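Local coordinates for metallo-beta-lactamase family protein (Thermus thermophilus, PDB 2ZO4), which is a zinc-binding member of the metallo-beta-lactamase superfamily, probably a hydrolase, whose substrate is not established, at residues A[118-123]-A[312-317]; A[297-300]-A[304-307]; A[107-112]-A[203-208]. All blocks are in the same frame, centred on the assembly; numbering follows the deposited sequence.

Contact 1: residues A[118-123]-A[312-317]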
loop_
_atom_site.group_PDB
_atom_site.type_symbol
_atom_site.label_atom_id
_atom_site.label_comp_id
_atom_site.label_asym_id
_atom_site.label_seq_id
_atom_site.Cartn_x
_atom_site.Cartn_y
_atom_site.Cartn_z
ATOM N N LEU A 118 11.812 -16.236 10.984
ATOM C CA LEU A 118 12.597 -17.365 11.492
ATOM C C LEU A 118 11.890 -18.716 11.374
ATOM O O LEU A 118 12.505 -19.707 10.977
ATOM C CB LEU A 118 12.987 -17.117 12.954
ATOM N N ASP A 119 10.607 -18.745 11.727
ATOM C CA ASP A 119 9.794 -19.960 11.635
ATOM C C ASP A 119 9.605 -20.425 10.199
ATOM O O ASP A 119 9.391 -21.615 9.950
ATOM C CB ASP A 119 8.428 -19.744 12.289
ATOM C CG ASP A 119 8.520 -19.560 13.791
ATOM O OD1 ASP A 119 9.509 -20.024 14.399
ATOM O OD2 ASP A 119 7.594 -18.957 14.370
ATOM N N HIS A 120 9.681 -19.481 9.264
ATOM C CA HIS A 120 9.533 -19.775 7.844
ATOM C C HIS A 120 10.876 -19.831 7.101
ATOM O O HIS A 120 10.942 -19.597 5.892
ATOM C CB HIS A 120 8.553 -18.793 7.193
ATOM C CG HIS A 120 7.133 -18.987 7.630
ATOM N ND1 HIS A 120 6.332 -19.990 7.128
ATOM C CD2 HIS A 120 6.374 -18.310 8.524
ATOM C CE1 HIS A 120 5.139 -19.921 7.693
ATOM N NE2 HIS A 120 5.141 -18.911 8.546
ATOM N N GLY A 121 11.940 -20.140 7.842
ATOM C CA GLY A 121 13.226 -20.526 7.257
ATOM C C GLY A 121 14.202 -19.431 6.873
ATOM O O GLY A 121 15.182 -19.701 6.172
ATOM N N THR A 122 13.949 -18.200 7.319
ATOM C CA THR A 122 14.872 -17.090 7.057
ATOM C C THR A 122 16.138 -17.251 7.908
ATOM O O THR A 122 16.048 -17.389 9.131
ATOM C CB THR A 122 14.222 -15.701 7.313
ATOM O OG1 THR A 122 13.012 -15.586 6.555
ATOM C CG2 THR A 122 15.170 -14.563 6.913
ATOM N N PRO A 123 17.320 -17.258 7.258
ATOM C CA PRO A 123 18.573 -17.322 8.010
ATOM C C PRO A 123 18.935 -15.959 8.614
ATOM O O PRO A 123 18.429 -14.929 8.159
ATOM C CB PRO A 123 19.591 -17.735 6.947
ATOM C CG PRO A 123 19.054 -17.171 5.682
ATOM C CD PRO A 123 17.554 -17.220 5.800
ATOM N N TYR A 312 8.305 -24.169 9.750
ATOM C CA TYR A 312 7.313 -24.477 8.727
ATOM C C TYR A 312 7.938 -24.878 7.395
ATOM O O TYR A 312 8.758 -24.151 6.833
ATOM C CB TYR A 312 6.348 -23.302 8.521
ATOM C CG TYR A 312 5.595 -22.874 9.765
ATOM C CD1 TYR A 312 5.818 -21.624 10.331
ATOM C CD2 TYR A 312 4.661 -23.718 10.373
ATOM C CE1 TYR A 312 5.132 -21.215 11.464
ATOM C CE2 TYR A 312 3.971 -23.319 11.513
ATOM C CZ TYR A 312 4.214 -22.064 12.050
ATOM O OH TYR A 312 3.548 -21.648 13.171
ATOM N N ARG A 313 7.544 -26.051 6.913
ATOM C CA ARG A 313 7.888 -26.520 5.580
ATOM C C ARG A 313 6.571 -26.868 4.899
ATOM O O ARG A 313 5.792 -27.669 5.418
ATOM C CB ARG A 313 8.824 -27.743 5.637
ATOM C CG ARG A 313 10.158 -27.491 6.345
ATOM C CD ARG A 313 11.190 -28.605 6.081
ATOM N NE ARG A 313 11.669 -28.611 4.694
ATOM C CZ ARG A 313 12.712 -27.915 4.244
ATOM N NH1 ARG A 313 13.412 -27.138 5.062
ATOM N NH2 ARG A 313 13.053 -27.990 2.962
ATOM N N TYR A 314 6.310 -26.232 3.762
ATOM C CA TYR A 314 5.063 -26.428 3.024
ATOM C C TYR A 314 5.204 -27.524 1.969
ATOM O O TYR A 314 6.276 -27.709 1.394
ATOM C CB TYR A 314 4.614 -25.115 2.368
ATOM C CG TYR A 314 4.098 -24.063 3.334
ATOM C CD1 TYR A 314 2.731 -23.814 3.450
ATOM C CD2 TYR A 314 4.976 -23.314 4.124
ATOM C CE1 TYR A 314 2.244 -22.849 4.330
ATOM C CE2 TYR A 314 4.502 -22.348 5.015
ATOM C CZ TYR A 314 3.132 -22.119 5.107
ATOM O OH TYR A 314 2.647 -21.167 5.976
ATOM N N PHE A 315 4.118 -28.250 1.719
ATOM C CA PHE A 315 4.102 -29.297 0.696
ATOM C C PHE A 315 2.802 -29.266 -0.099
ATOM O O PHE A 315 1.765 -28.835 0.405
ATOM C CB PHE A 315 4.308 -30.681 1.326
ATOM C CG PHE A 315 3.351 -30.987 2.444
ATOM C CD1 PHE A 315 3.706 -30.739 3.766
ATOM C CD2 PHE A 315 2.092 -31.516 2.178
ATOM C CE1 PHE A 315 2.815 -31.016 4.808
ATOM C CE2 PHE A 315 1.197 -31.794 3.211
ATOM C CZ PHE A 315 1.559 -31.540 4.526
ATOM N N ARG A 316 2.869 -29.724 -1.344
ATOM C CA ARG A 316 1.698 -29.819 -2.203
ATOM C C ARG A 316 1.018 -31.164 -1.973
ATOM O O ARG A 316 1.669 -32.211 -2.040
ATOM C CB ARG A 316 2.114 -29.701 -3.672
ATOM C CG ARG A 316 0.979 -29.358 -4.624
ATOM C CD ARG A 316 1.237 -29.848 -6.055
ATOM N NE ARG A 316 2.609 -29.612 -6.516
ATOM C CZ ARG A 316 3.409 -30.550 -7.019
ATOM N NH1 ARG A 316 2.985 -31.801 -7.151
ATOM N NH2 ARG A 316 4.637 -30.233 -7.410
ATOM N N ARG A 317 -0.283 -31.132 -1.696
ATOM C CA ARG A 317 -1.074 -32.355 -1.553
ATOM C C ARG A 317 -1.295 -32.992 -2.922
ATOM O O ARG A 317 -1.541 -32.277 -3.902
ATOM C CB ARG A 317 -2.431 -32.058 -0.915
ATOM C CG ARG A 317 -2.370 -31.449 0.468
ATOM C CD ARG A 317 -3.700 -31.608 1.182
ATOM N NE ARG A 317 -3.796 -30.745 2.358
ATOM C CZ ARG A 317 -3.256 -31.015 3.543
ATOM N NH1 ARG A 317 -2.565 -32.135 3.735
ATOM N NH2 ARG A 317 -3.412 -30.161 4.545
HETATM O O HOH W 1 11.150 -23.211 8.055
HETATM O O HOH W 2 5.706 -20.333 14.949
HETATM O O HOH W 3 7.841 -21.855 5.631
#

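Contact 2: residues A[297-300]-A[304-307]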
loop_
_atom_site.group_PDB
_atom_site.type_symbol
_atom_site.label_atom_id
_atom_site.label_comp_id
_atom_site.label_asym_id
_atom_site.label_seq_id
_atom_site.Cartn_x
_atom_site.Cartn_y
_atom_site.Cartn_z
ATOM N N GLU A 297 -0.328 -19.167 2.296
ATOM C CA GLU A 297 -1.433 -19.213 3.256
ATOM C C GLU A 297 -2.799 -19.189 2.570
ATOM O O GLU A 297 -3.780 -19.721 3.098
ATOM C CB GLU A 297 -1.296 -18.109 4.310
ATOM C CG GLU A 297 -0.223 -18.414 5.368
ATOM C CD GLU A 297 -0.500 -19.707 6.141
ATOM O OE1 GLU A 297 -1.365 -19.693 7.037
ATOM O OE2 GLU A 297 0.151 -20.734 5.859
ATOM N N TYR A 298 -2.847 -18.585 1.385
ATOM C CA TYR A 298 -4.022 -18.643 0.526
ATOM C C TYR A 298 -4.263 -20.082 0.055
ATOM O O TYR A 298 -5.393 -20.580 0.097
ATOM C CB TYR A 298 -3.837 -17.709 -0.673
ATOM C CG TYR A 298 -5.023 -17.637 -1.610
ATOM C CD1 TYR A 298 -6.023 -16.686 -1.422
ATOM C CD2 TYR A 298 -5.133 -18.508 -2.695
ATOM C CE1 TYR A 298 -7.106 -16.614 -2.278
ATOM C CE2 TYR A 298 -6.218 -18.442 -3.562
ATOM C CZ TYR A 298 -7.196 -17.493 -3.348
ATOM O OH TYR A 298 -8.265 -17.416 -4.205
ATOM N N LEU A 299 -3.190 -20.737 -0.384
ATOM C CA LEU A 299 -3.254 -22.121 -0.852
ATOM C C LEU A 299 -3.591 -23.096 0.272
ATOM O O LEU A 299 -4.312 -24.073 0.053
ATOM C CB LEU A 299 -1.939 -22.531 -1.523
ATOM C CG LEU A 299 -1.611 -21.889 -2.879
ATOM C CD1 LEU A 299 -0.215 -22.277 -3.330
ATOM C CD2 LEU A 299 -2.640 -22.257 -3.941
ATOM N N ARG A 300 -3.070 -22.822 1.468
ATOM C CA ARG A 300 -3.305 -23.671 2.632
ATOM C C ARG A 300 -4.754 -23.595 3.081
ATOM O O ARG A 300 -5.349 -24.612 3.442
ATOM C CB ARG A 300 -2.355 -23.310 3.783
ATOM C CG ARG A 300 -2.246 -24.404 4.848
ATOM C CD ARG A 300 -1.116 -24.151 5.840
ATOM N NE ARG A 300 -1.352 -22.994 6.705
ATOM C CZ ARG A 300 -2.150 -22.993 7.772
ATOM N NH1 ARG A 300 -2.824 -24.089 8.123
ATOM N NH2 ARG A 300 -2.290 -21.886 8.488
ATOM N N ALA A 304 -5.098 -26.847 -0.663
ATOM C CA ALA A 304 -4.203 -27.287 -1.735
ATOM C C ALA A 304 -2.796 -27.608 -1.236
ATOM O O ALA A 304 -2.111 -28.457 -1.808
ATOM C CB ALA A 304 -4.150 -26.242 -2.846
ATOM N N VAL A 305 -2.364 -26.919 -0.181
ATOM C CA VAL A 305 -1.085 -27.221 0.455
ATOM C C VAL A 305 -1.257 -27.458 1.952
ATOM O O VAL A 305 -2.252 -27.040 2.548
ATOM C CB VAL A 305 0.001 -26.118 0.214
ATOM C CG1 VAL A 305 0.178 -25.820 -1.279
ATOM C CG2 VAL A 305 -0.302 -24.850 1.004
ATOM N N GLY A 306 -0.281 -28.142 2.544
ATOM C CA GLY A 306 -0.216 -28.315 3.987
ATOM C C GLY A 306 1.150 -27.875 4.458
ATOM O O GLY A 306 1.987 -27.464 3.646
ATOM N N ARG A 307 1.379 -27.960 5.767
ATOM C CA ARG A 307 2.670 -27.602 6.351
ATOM C C ARG A 307 2.982 -28.421 7.607
ATOM O O ARG A 307 2.085 -28.760 8.380
ATOM C CB ARG A 307 2.756 -26.090 6.637
ATOM C CG ARG A 307 1.892 -25.592 7.786
ATOM C CD ARG A 307 1.988 -24.083 7.969
ATOM N NE ARG A 307 1.212 -23.648 9.130
ATOM C CZ ARG A 307 1.174 -22.407 9.606
ATOM N NH1 ARG A 307 1.868 -21.430 9.028
ATOM N NH2 ARG A 307 0.431 -22.139 10.671
HETATM O O HOH W 4 -4.445 -27.439 4.413
#

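Contact 3: residues A[107-112]-A[203-208]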
loop_
_atom_site.group_PDB
_atom_site.type_symbol
_atom_site.label_atom_id
_atom_site.label_comp_id
_atom_site.label_asym_id
_atom_site.label_seq_id
_atom_site.Cartn_x
_atom_site.Cartn_y
_atom_site.Cartn_z
ATOM N N GLU A 107 7.471 -1.800 19.477
ATOM C CA GLU A 107 7.615 -3.071 20.193
ATOM C C GLU A 107 6.343 -3.928 20.190
ATOM O O GLU A 107 6.344 -5.043 20.712
ATOM C CB GLU A 107 8.091 -2.822 21.632
ATOM N N ALA A 108 5.268 -3.413 19.593
ATOM C CA ALA A 108 3.987 -4.128 19.553
ATOM C C ALA A 108 4.037 -5.402 18.701
ATOM O O ALA A 108 3.511 -6.441 19.109
ATOM C CB ALA A 108 2.864 -3.204 19.074
ATOM N N PHE A 109 4.671 -5.321 17.533
ATOM C CA PHE A 109 4.739 -6.461 16.613
ATOM C C PHE A 109 6.165 -6.959 16.351
ATOM O O PHE A 109 6.371 -7.844 15.520
ATOM C CB PHE A 109 4.054 -6.122 15.279
ATOM C CG PHE A 109 2.577 -5.847 15.399
ATOM C CD1 PHE A 109 1.683 -6.874 15.695
ATOM C CD2 PHE A 109 2.078 -4.565 15.196
ATOM C CE1 PHE A 109 0.316 -6.623 15.802
ATOM C CE2 PHE A 109 0.712 -4.304 15.299
ATOM C CZ PHE A 109 -0.170 -5.334 15.603
ATOM N N ALA A 110 7.139 -6.397 17.066
ATOM C CA ALA A 110 8.561 -6.651 16.806
ATOM C C ALA A 110 8.964 -8.128 16.867
ATOM O O ALA A 110 9.526 -8.658 15.902
ATOM C CB ALA A 110 9.435 -5.810 17.740
ATOM N N GLU A 111 8.669 -8.781 17.992
ATOM C CA GLU A 111 9.021 -10.187 18.209
ATOM C C GLU A 111 8.329 -11.122 17.217
ATOM O O GLU A 111 8.959 -12.038 16.680
ATOM C CB GLU A 111 8.694 -10.613 19.645
ATOM N N ALA A 112 7.039 -10.880 16.981
ATOM C CA ALA A 112 6.255 -11.659 16.018
ATOM C C ALA A 112 6.770 -11.493 14.589
ATOM O O ALA A 112 6.819 -12.464 13.832
ATOM C CB ALA A 112 4.783 -11.290 16.105
ATOM N N TRP A 203 2.310 -10.015 6.889
ATOM C CA TRP A 203 3.165 -9.547 7.976
ATOM C C TRP A 203 2.541 -9.942 9.315
ATOM O O TRP A 203 1.446 -10.510 9.353
ATOM C CB TRP A 203 3.361 -8.026 7.889
ATOM C CG TRP A 203 3.745 -7.543 6.512
ATOM C CD1 TRP A 203 2.901 -7.070 5.546
ATOM C CD2 TRP A 203 5.063 -7.502 5.946
ATOM N NE1 TRP A 203 3.612 -6.734 4.418
ATOM C CE2 TRP A 203 4.940 -6.988 4.637
ATOM C CE3 TRP A 203 6.337 -7.840 6.422
ATOM C CZ2 TRP A 203 6.042 -6.807 3.796
ATOM C CZ3 TRP A 203 7.433 -7.665 5.582
ATOM C CH2 TRP A 203 7.277 -7.152 4.286
ATOM N N ALA A 204 3.239 -9.649 10.409
ATOM C CA ALA A 204 2.763 -9.982 11.753
ATOM C C ALA A 204 1.439 -9.299 12.139
ATOM O O ALA A 204 0.690 -9.821 12.966
ATOM C CB ALA A 204 3.847 -9.676 12.786
ATOM N N TYR A 205 1.152 -8.149 11.529
ATOM C CA TYR A 205 -0.042 -7.359 11.863
ATOM C C TYR A 205 -1.185 -7.498 10.856
ATOM O O TYR A 205 -2.243 -6.894 11.027
ATOM C CB TYR A 205 0.322 -5.875 12.020
ATOM C CG TYR A 205 1.047 -5.268 10.833
ATOM C CD1 TYR A 205 0.349 -4.861 9.690
ATOM C CD2 TYR A 205 2.429 -5.091 10.859
ATOM C CE1 TYR A 205 1.018 -4.305 8.597
ATOM C CE2 TYR A 205 3.107 -4.536 9.773
ATOM C CZ TYR A 205 2.396 -4.143 8.649
ATOM O OH TYR A 205 3.065 -3.589 7.578
ATOM N N THR A 206 -0.960 -8.288 9.811
ATOM C CA THR A 206 -1.883 -8.423 8.686
ATOM C C THR A 206 -3.136 -9.233 9.052
ATOM O O THR A 206 -3.088 -10.103 9.919
ATOM C CB THR A 206 -1.146 -9.066 7.470
ATOM O OG1 THR A 206 0.024 -8.299 7.164
ATOM C CG2 THR A 206 -2.026 -9.101 6.224
ATOM N N ARG A 207 -4.254 -8.922 8.389
ATOM C CA ARG A 207 -5.456 -9.771 8.388
ATOM C C ARG A 207 -5.104 -11.203 7.962
ATOM O O ARG A 207 -4.032 -11.437 7.399
ATOM C CB ARG A 207 -6.521 -9.182 7.452
ATOM C CG ARG A 207 -7.185 -7.898 7.966
ATOM C CD ARG A 207 -7.716 -7.019 6.828
ATOM N NE ARG A 207 -8.763 -7.672 6.039
ATOM C CZ ARG A 207 -10.058 -7.685 6.351
ATOM N NH1 ARG A 207 -10.491 -7.077 7.448
ATOM N NH2 ARG A 207 -10.923 -8.310 5.564
ATOM N N GLU A 208 -6.008 -12.147 8.221
ATOM C CA GLU A 208 -5.723 -13.582 8.065
ATOM C C GLU A 208 -5.325 -14.039 6.652
ATOM O O GLU A 208 -4.358 -14.786 6.480
ATOM C CB GLU A 208 -6.903 -14.417 8.578
#

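Contact 1: residues A[118-123]-A[312-317]
The imidazole of H120 and the phenol ring of Y312 form an offset stack, their centroids 4.6 Å apart and their planes inclined by 29°. With its CG anti to the carbonyl carbon (chi1 -70°), H120 swings the imidazole toward Y312. The overlap is off-centre: Y312 CD1 sits over one face of the imidazole toward its rim, 3.2 Å from H120 CE1, while the CB of Y312 lies near H120 ND1. A second tyrosine approaches the same imidazole differently. Y314 meets it rim to rim, with neither ring over the face of the other, and its hydroxyl OH comes to 3.3 Å from H120 CE1. H120 thus has one tyrosine over a face and another at its edge, an aromatic cluster of three rings. The phenol oxygen of Y314 is also hydrogen-bonded to E297 and R307. On the far flank of the Y312 ring the CB of D119 packs against CE1.

These side chains meet where helix 110-119 ends in a Schellman motif, with G121, at positive phi, as its C-prime residue. The turn brings the last helical residues against the second strand of the C-terminal beta-hairpin, so a helix of the metallo-beta-lactamase part is joined to the final strand of the chain.

Among the polar contacts, one direct hydrogen bond links the two backbones: Y312 N donates to D119 O over 2.8 Å. Water adds further bridges. One molecule donates both to this same D119 O and to Y312 O, so the aspartate carbonyl accepts two bonds. Another water donates to Y312 O and lies 2.8 Å from H120 ND1, in the plane of the imidazole at its edge, which would tend to fix the rotation of that ring. Around the cluster, H120 also touches F289 and L293 of helix 286-301.

Contact 2: residues A[297-300]-A[304-307]
R300 and R307 lay their guanidinium groups flat on one another, centres 3.8 Å apart and planes only 5° from parallel. Followed outward from the helix, R300 first sets its CB against V305 CG2 at 3.8 Å, and its CG then passes V305 O. With CG anti to the backbone N (chi1 -162°), the chain runs on until CD packs on CD and CG of R307. A bend at chi3 (68°) then turns the head group back to E297, one helical turn earlier. There NE donates to E297 OE2, and NH2 donates to E297 OE1 at 2.8 Å, a side-on, two-nitrogen grip. NH2 also lies 3.5 Å from R307 NH2, both being donors, and the E297 carboxylate probably balances the two positive charges. E297 OE2 forms a long salt bridge with R307 NH1, well out of the guanidinium plane, and both groups hydrogen-bond to the hydroxyl of Y314.

At the backbone, L299 O receives weak hydrogen bonds from A304 N and V305 N as the chain leaves the helix. The contact therefore packs the end of helix 286-301 against strand 305-308, which pairs with strand 313-316, while L299 and V305 both reach L259 of helix 240-261.

Contact 3: residues A[107-112]-A[203-208]
F109 swings its ring beside its own backbone N, with CG anti to the carbonyl carbon (chi1 -64°), and so presents one face to the loop 203-208. In Y205 the first torsion (54°) places CG between the backbone N and the carbonyl carbon; the phenol leads away from F109 and leaves CB as the group that meets it. Y205 CB stands over the centre of the F109 ring, 3.6 Å from its centroid, a CH-pi contact. All six ring carbons of F109 lie at similar distances from that methylene, the nearest including CE2 at 3.7 Å. The two aromatic rings themselves meet obliquely, with centroids 5.9 Å apart and planes at 57°, so the methylene rather than the phenol carries the closest approach.

Beside this pair, two alanines face each other: A112 CB and A204 CB are 3.8 Å apart. The CB of F109 also packs on the A204 methyl, at 4.3 Å, so the A204 methyl touches both the phenylalanine and A112. No hydrogen bond crosses the contact, and the two segments are held by apolar packing. The loop has polar bonds of its own. W203 to T206 is a type I beta turn, and T206 OG1 accepts a hydrogen bond from W203 N at 2.9 Å, tying the two ends of the turn together.

The phenol of Y205 reaches toward the metal centre: its OH is hydrogen-bonded to H71, and its side chain is about 5 Å from that of the zinc ligand H72. F109, the N-cap residue of helix 110-119, also touches R101 of helix 99-104, while the turn lies between strand 185-189 and helix 210-222, with W203 packed on F287 and A290 of helix 286-301.

Contacts 1 and 2 are immediate neighbours, their centres 11 Å apart, and share the two-stranded antiparallel sheet of strands 305-308 and 313-316. They touch through Y314 and E297 and through F315 and G306 of the paired strands. Contact 3 lies about 18 Å from contact 1, centre to centre, at the other end of helix 110-119, and about 20 Å from contact 2. Along the chain contacts 1 and 3 interleave, whereas contact 2 comes wholly after contact 3. Helix 110-119 therefore joins the loop that carries Y205 close to the zinc site at its start to the C-terminal hairpin at its end.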